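Local coordinates for protein elongation factor G (Thermus thermophilus, PDB 2DY1) that probably acts as a GTP-hydrolysing translation elongation factor, and here holds GTP together with a magnesium ion, at residues Y31-K36 against A67-R72; P326-P331 against E340-G345. All coordinates share one frame; numbering follows the deposited sequence.

Interaction 1. Residues Y31-K36 against A67-R72; sequences YKTGAK and APLLFR
Thr33 has its CB pointed at strand 65-71 by the backbone, and chi1 of 57° then puts OG1 in between its own backbone N and carbonyl carbon and CG2 beside the N. On the other side, Leu69 has its CG trans to the carbonyl carbon (chi1 -52°), and although its CB does not point at Thr33, the CD2 methyl ends up 4.0 Å from Thr33 OG1. The two side chains cross at about a right angle. The closest approach is Thr33 CB to Leu70 O, 3.5 Å, while Thr33 CG2 comes obliquely to the ring of Phe71, 4.4 Å from CD1.

No direct hydrogen bond joins the two segments; two waters do the work. One donates to Thr33 OG1 at 2.7 Å and accepts from Leu70 N at 3.0 Å. The second donates to both Thr33 O and Leu70 O. Since Thr33 OG1 also bonds to Leu29 O, its hydroxyl is held by both the preceding helix and water. Just beyond, Gly34 takes a positive phi in a Schellman motif, its N bonded to Tyr31 O at 3.0 Å.

Strand 65-71 is an edge strand of the GTPase-domain sheet. Its bonds to strand 74-80 run through Ala67 and Leu69, so the N and O of Leu70 face the other way. The contact thus joins that sheet edge to the end of helix 22-32, the side chain of Leu69 lying about 12 Å from those of Lys22 and Thr23. Leu70 N and O each hydrogen-bond to water, while Thr33 touches that O by van der Waals contact.

Interaction 2. Residues P326-P331 against E340-G345; sequences PHLYVP and EEAEAG
Leu328 carries this contact almost alone, inside the beta hairpin formed by strands 323-332 and 335-343 of the domain 2 beta barrel. The backbone ladder pairs Leu328 with Val339 and Val330 with Leu337, but past Glu340 the second strand swings off to bond through Ala342 with Leu310. No hydrogen bond links 326-331 to 340-345, and the contact between them is made mainly by a leucine.

On the packed side, Leu328 sets CG trans to its carbonyl carbon (chi1 -60°) and points its CD1 branch across at the backbone of Glu341 and Ala342. CD1 lies 3.9 Å from Glu341 CA and 4.0 Å from Ala342 N, so a methyl rests against main chain where the strands part. Val339 and Pro312 also touch this leucine, and Ala342 is packed in turn on Leu348, so the Leu328-Ala342 end is buried, while the Glu340 side faces solvent.

That other side is loose and polar. Glu340 and Glu341 direct their CB atoms away from the hairpin partner. Glu341 OE1 forms a salt bridge with Arg309, and His327 ND1 hydrogen-bonds Glu338 OE2; Glu340 OE2 stays 6.8 Å from His327 ND1, too far to pair with it. The one apolar meeting of side chains across the two segments is methyl to methyl: Leu328 CD1 and Ala342 CB, 4.2 Å apart.

From the N terminus, the chain passes through the P-loop and helix 22-32, and interaction 1 closes the long loop from Thr33 to the edge strand 65-71 of the GTPase domain. Much later, in domain 2, interaction 2 closes a short hairpin between residues 326-331 and 340-345. The two follow in series, neither nested nor crossed, with centres about 17 Å apart. They meet through Pro68: its CD lies 3.3 Å from Pro331 O, and its CB 3.4 Å from Val330 CG1. The sheet edge of one domain is thus pressed against a barrel strand of the next, and the hydrogen bond Gly345 O to Thr11 OG1 also crosses this interface.

Interaction 1. Residues Y31-K36 against A67-R72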
loop_
_atom_site.group_PDB
_atom_site.type_symbol
_atom_site.label_atom_id
_atom_site.label_comp_id
_atom_site.label_asym_id
_atom_site.label_seq_id
_atom_site.Cartn_x
_atom_site.Cartn_y
_atom_site.Cartn_z
ATOM N N TYR A 31 1.645 -20.343 21.199
ATOM C CA TYR A 31 1.832 -20.904 22.529
ATOM C C TYR A 31 0.941 -22.121 22.777
ATOM O O TYR A 31 1.435 -23.186 23.187
ATOM C CB TYR A 31 1.557 -19.844 23.613
ATOM C CG TYR A 31 1.483 -20.427 25.011
ATOM C CD1 TYR A 31 0.270 -20.476 25.697
ATOM C CD2 TYR A 31 2.606 -20.993 25.613
ATOM C CE1 TYR A 31 0.177 -21.083 26.948
ATOM C CE2 TYR A 31 2.521 -21.601 26.867
ATOM C CZ TYR A 31 1.310 -21.642 27.522
ATOM O OH TYR A 31 1.236 -22.250 28.754
ATOM N N LYS A 32 -0.355 -21.996 22.471
ATOM C CA LYS A 32 -1.276 -23.093 22.748
ATOM C C LYS A 32 -1.030 -24.358 21.946
ATOM O O LYS A 32 -1.353 -25.446 22.422
ATOM C CB LYS A 32 -2.729 -22.637 22.574
ATOM C CG LYS A 32 -3.229 -21.691 23.661
ATOM C CD LYS A 32 -3.211 -22.351 25.026
ATOM C CE LYS A 32 -4.610 -22.619 25.531
ATOM N NZ LYS A 32 -4.586 -23.444 26.772
ATOM N N THR A 33 -0.469 -24.219 20.747
ATOM C CA THR A 33 -0.156 -25.385 19.918
ATOM C C THR A 33 1.221 -25.952 20.259
ATOM O O THR A 33 1.618 -26.995 19.732
ATOM C CB THR A 33 -0.187 -25.062 18.401
ATOM O OG1 THR A 33 0.723 -23.990 18.116
ATOM C CG2 THR A 33 -1.599 -24.655 17.949
ATOM N N GLY A 34 1.963 -25.251 21.115
ATOM C CA GLY A 34 3.268 -25.743 21.526
ATOM C C GLY A 34 4.433 -25.342 20.646
ATOM O O GLY A 34 5.536 -25.888 20.806
ATOM N N ALA A 35 4.211 -24.395 19.730
ATOM C CA ALA A 35 5.276 -23.931 18.829
ATOM C C ALA A 35 6.338 -23.124 19.567
ATOM O O ALA A 35 7.472 -22.982 19.078
ATOM C CB ALA A 35 4.689 -23.103 17.695
ATOM N N LYS A 36 5.981 -22.578 20.724
ATOM C CA LYS A 36 6.937 -21.819 21.532
ATOM C C LYS A 36 6.589 -21.959 23.020
ATOM O O LYS A 36 5.423 -22.152 23.373
ATOM C CB LYS A 36 6.971 -20.340 21.092
ATOM C CG LYS A 36 5.730 -19.524 21.390
ATOM C CD LYS A 36 5.778 -18.157 20.667
ATOM C CE LYS A 36 6.952 -17.301 21.160
ATOM N NZ LYS A 36 6.901 -15.909 20.613
ATOM N N ALA A 67 3.235 -17.595 10.954
ATOM C CA ALA A 67 3.072 -18.479 12.095
ATOM C C ALA A 67 2.604 -19.810 11.511
ATOM O O ALA A 67 1.443 -19.964 11.155
ATOM C CB ALA A 67 2.023 -17.919 13.069
ATOM N N PRO A 68 3.515 -20.774 11.373
ATOM C CA PRO A 68 3.190 -22.097 10.809
ATOM C C PRO A 68 2.626 -23.018 11.872
ATOM O O PRO A 68 3.348 -23.805 12.468
ATOM C CB PRO A 68 4.538 -22.561 10.253
ATOM C CG PRO A 68 5.530 -22.015 11.284
ATOM C CD PRO A 68 4.954 -20.655 11.707
ATOM N N LEU A 69 1.317 -22.952 12.075
ATOM C CA LEU A 69 0.694 -23.735 13.128
ATOM C C LEU A 69 0.468 -25.192 12.797
ATOM O O LEU A 69 0.067 -25.530 11.679
ATOM C CB LEU A 69 -0.648 -23.099 13.515
ATOM C CG LEU A 69 -0.584 -21.603 13.842
ATOM C CD1 LEU A 69 -2.016 -21.041 13.993
ATOM C CD2 LEU A 69 0.195 -21.381 15.149
ATOM N N LEU A 70 0.765 -26.039 13.777
ATOM C CA LEU A 70 0.578 -27.483 13.658
ATOM C C LEU A 70 -0.395 -27.876 14.761
ATOM O O LEU A 70 -0.198 -27.534 15.925
ATOM C CB LEU A 70 1.909 -28.201 13.846
ATOM C CG LEU A 70 1.839 -29.729 13.908
ATOM C CD1 LEU A 70 1.388 -30.288 12.563
ATOM C CD2 LEU A 70 3.218 -30.271 14.269
ATOM N N PHE A 71 -1.457 -28.585 14.406
ATOM C CA PHE A 71 -2.433 -28.966 15.408
ATOM C C PHE A 71 -3.067 -30.282 14.992
ATOM O O PHE A 71 -3.737 -30.368 13.966
ATOM C CB PHE A 71 -3.500 -27.873 15.511
ATOM C CG PHE A 71 -4.564 -28.150 16.544
ATOM C CD1 PHE A 71 -4.252 -28.173 17.895
ATOM C CD2 PHE A 71 -5.879 -28.375 16.152
ATOM C CE1 PHE A 71 -5.246 -28.414 18.855
ATOM C CE2 PHE A 71 -6.872 -28.616 17.101
ATOM C CZ PHE A 71 -6.550 -28.635 18.448
ATOM N N ARG A 72 -2.850 -31.304 15.812
ATOM C CA ARG A 72 -3.386 -32.631 15.542
ATOM C C ARG A 72 -3.126 -33.091 14.122
ATOM O O ARG A 72 -4.010 -33.648 13.463
ATOM C CB ARG A 72 -4.875 -32.656 15.854
ATOM C CG ARG A 72 -5.128 -32.258 17.284
ATOM C CD ARG A 72 -6.561 -32.468 17.721
ATOM N NE ARG A 72 -6.693 -32.018 19.099
ATOM C CZ ARG A 72 -7.838 -31.986 19.773
ATOM N NH1 ARG A 72 -8.964 -32.380 19.196
ATOM N NH2 ARG A 72 -7.851 -31.566 21.032
HETATM O O HOH W 1 2.200 -24.914 16.100
HETATM O O HOH W 2 0.290 -28.913 18.268
#

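Interaction 2. Residues P326-P331 against E340-G345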
loop_
_atom_site.group_PDB
_atom_site.type_symbol
_atom_site.label_atom_id
_atom_site.label_comp_id
_atom_site.label_asym_id
_atom_site.label_seq_id
_atom_site.Cartn_x
_atom_site.Cartn_y
_atom_site.Cartn_z
ATOM N N PRO A 326 17.599 -26.634 -2.666
ATOM C CA PRO A 326 18.273 -27.773 -2.040
ATOM C C PRO A 326 17.753 -28.070 -0.636
ATOM O O PRO A 326 17.765 -29.222 -0.185
ATOM C CB PRO A 326 19.751 -27.365 -2.083
ATOM C CG PRO A 326 19.703 -25.873 -2.069
ATOM C CD PRO A 326 18.547 -25.558 -2.989
ATOM N N HIS A 327 17.287 -27.026 0.042
ATOM C CA HIS A 327 16.711 -27.173 1.376
ATOM C C HIS A 327 15.388 -26.423 1.384
ATOM O O HIS A 327 15.245 -25.377 0.739
ATOM C CB HIS A 327 17.630 -26.574 2.448
ATOM C CG HIS A 327 18.961 -27.249 2.551
ATOM N ND1 HIS A 327 19.155 -28.408 3.272
ATOM C CD2 HIS A 327 20.153 -26.955 1.981
ATOM C CE1 HIS A 327 20.408 -28.802 3.136
ATOM N NE2 HIS A 327 21.034 -27.940 2.356
ATOM N N LEU A 328 14.414 -26.979 2.087
ATOM C CA LEU A 328 13.103 -26.352 2.206
ATOM C C LEU A 328 12.982 -25.841 3.633
ATOM O O LEU A 328 13.301 -26.567 4.570
ATOM C CB LEU A 328 11.994 -27.373 1.950
ATOM C CG LEU A 328 12.022 -28.040 0.563
ATOM C CD1 LEU A 328 10.876 -29.018 0.462
ATOM C CD2 LEU A 328 11.919 -26.991 -0.545
ATOM N N TYR A 329 12.524 -24.596 3.791
ATOM C CA TYR A 329 12.356 -24.028 5.129
ATOM C C TYR A 329 11.007 -23.357 5.258
ATOM O O TYR A 329 10.562 -22.702 4.318
ATOM C CB TYR A 329 13.388 -22.929 5.405
ATOM C CG TYR A 329 14.825 -23.333 5.276
ATOM C CD1 TYR A 329 15.486 -23.948 6.329
ATOM C CD2 TYR A 329 15.517 -23.116 4.090
ATOM C CE1 TYR A 329 16.819 -24.343 6.200
ATOM C CE2 TYR A 329 16.838 -23.497 3.952
ATOM C CZ TYR A 329 17.477 -24.112 5.013
ATOM O OH TYR A 329 18.789 -24.492 4.865
ATOM N N VAL A 330 10.386 -23.517 6.421
ATOM C CA VAL A 330 9.119 -22.857 6.720
ATOM C C VAL A 330 9.510 -21.771 7.716
ATOM O O VAL A 330 10.243 -22.026 8.673
ATOM C CB VAL A 330 8.114 -23.807 7.383
ATOM C CG1 VAL A 330 6.979 -23.009 7.967
ATOM C CG2 VAL A 330 7.553 -24.808 6.344
ATOM N N PRO A 331 9.015 -20.541 7.512
ATOM C CA PRO A 331 9.350 -19.445 8.424
ATOM C C PRO A 331 8.420 -19.347 9.624
ATOM O O PRO A 331 7.237 -19.671 9.544
ATOM C CB PRO A 331 9.240 -18.214 7.544
ATOM C CG PRO A 331 8.169 -18.583 6.561
ATOM C CD PRO A 331 8.317 -20.060 6.310
ATOM N N GLU A 340 11.214 -31.495 5.402
ATOM C CA GLU A 340 11.594 -32.466 4.391
ATOM C C GLU A 340 10.635 -32.558 3.212
ATOM O O GLU A 340 10.883 -33.323 2.280
ATOM C CB GLU A 340 11.776 -33.842 5.033
ATOM C CG GLU A 340 12.813 -33.854 6.151
ATOM C CD GLU A 340 14.109 -33.153 5.767
ATOM O OE1 GLU A 340 14.714 -33.527 4.737
ATOM O OE2 GLU A 340 14.525 -32.224 6.499
ATOM N N GLU A 341 9.539 -31.800 3.254
ATOM C CA GLU A 341 8.598 -31.770 2.146
ATOM C C GLU A 341 7.713 -30.560 2.340
ATOM O O GLU A 341 7.614 -30.042 3.449
ATOM C CB GLU A 341 7.716 -33.021 2.111
ATOM C CG GLU A 341 6.747 -33.132 3.276
ATOM C CD GLU A 341 5.902 -34.398 3.215
ATOM O OE1 GLU A 341 5.779 -34.983 2.112
ATOM O OE2 GLU A 341 5.353 -34.798 4.264
ATOM N N ALA A 342 7.089 -30.117 1.261
ATOM C CA ALA A 342 6.168 -28.989 1.314
ATOM C C ALA A 342 4.996 -29.331 0.407
ATOM O O ALA A 342 5.185 -29.856 -0.688
ATOM C CB ALA A 342 6.848 -27.737 0.847
ATOM N N GLU A 343 3.783 -29.047 0.855
ATOM C CA GLU A 343 2.593 -29.362 0.062
ATOM C C GLU A 343 1.870 -28.052 -0.207
ATOM O O GLU A 343 2.177 -27.044 0.423
ATOM C CB GLU A 343 1.651 -30.276 0.856
ATOM C CG GLU A 343 2.286 -31.520 1.442
ATOM C CD GLU A 343 1.351 -32.219 2.405
ATOM O OE1 GLU A 343 0.279 -32.686 1.962
ATOM O OE2 GLU A 343 1.684 -32.292 3.607
ATOM N N ALA A 344 0.895 -28.059 -1.107
ATOM C CA ALA A 344 0.164 -26.821 -1.398
ATOM C C ALA A 344 -0.396 -26.277 -0.080
ATOM O O ALA A 344 -0.945 -27.026 0.736
ATOM C CB ALA A 344 -0.976 -27.099 -2.392
ATOM N N GLY A 345 -0.249 -24.962 0.105
ATOM C CA GLY A 345 -0.695 -24.320 1.334
ATOM C C GLY A 345 0.512 -23.860 2.148
ATOM O O GLY A 345 0.426 -22.923 2.944
#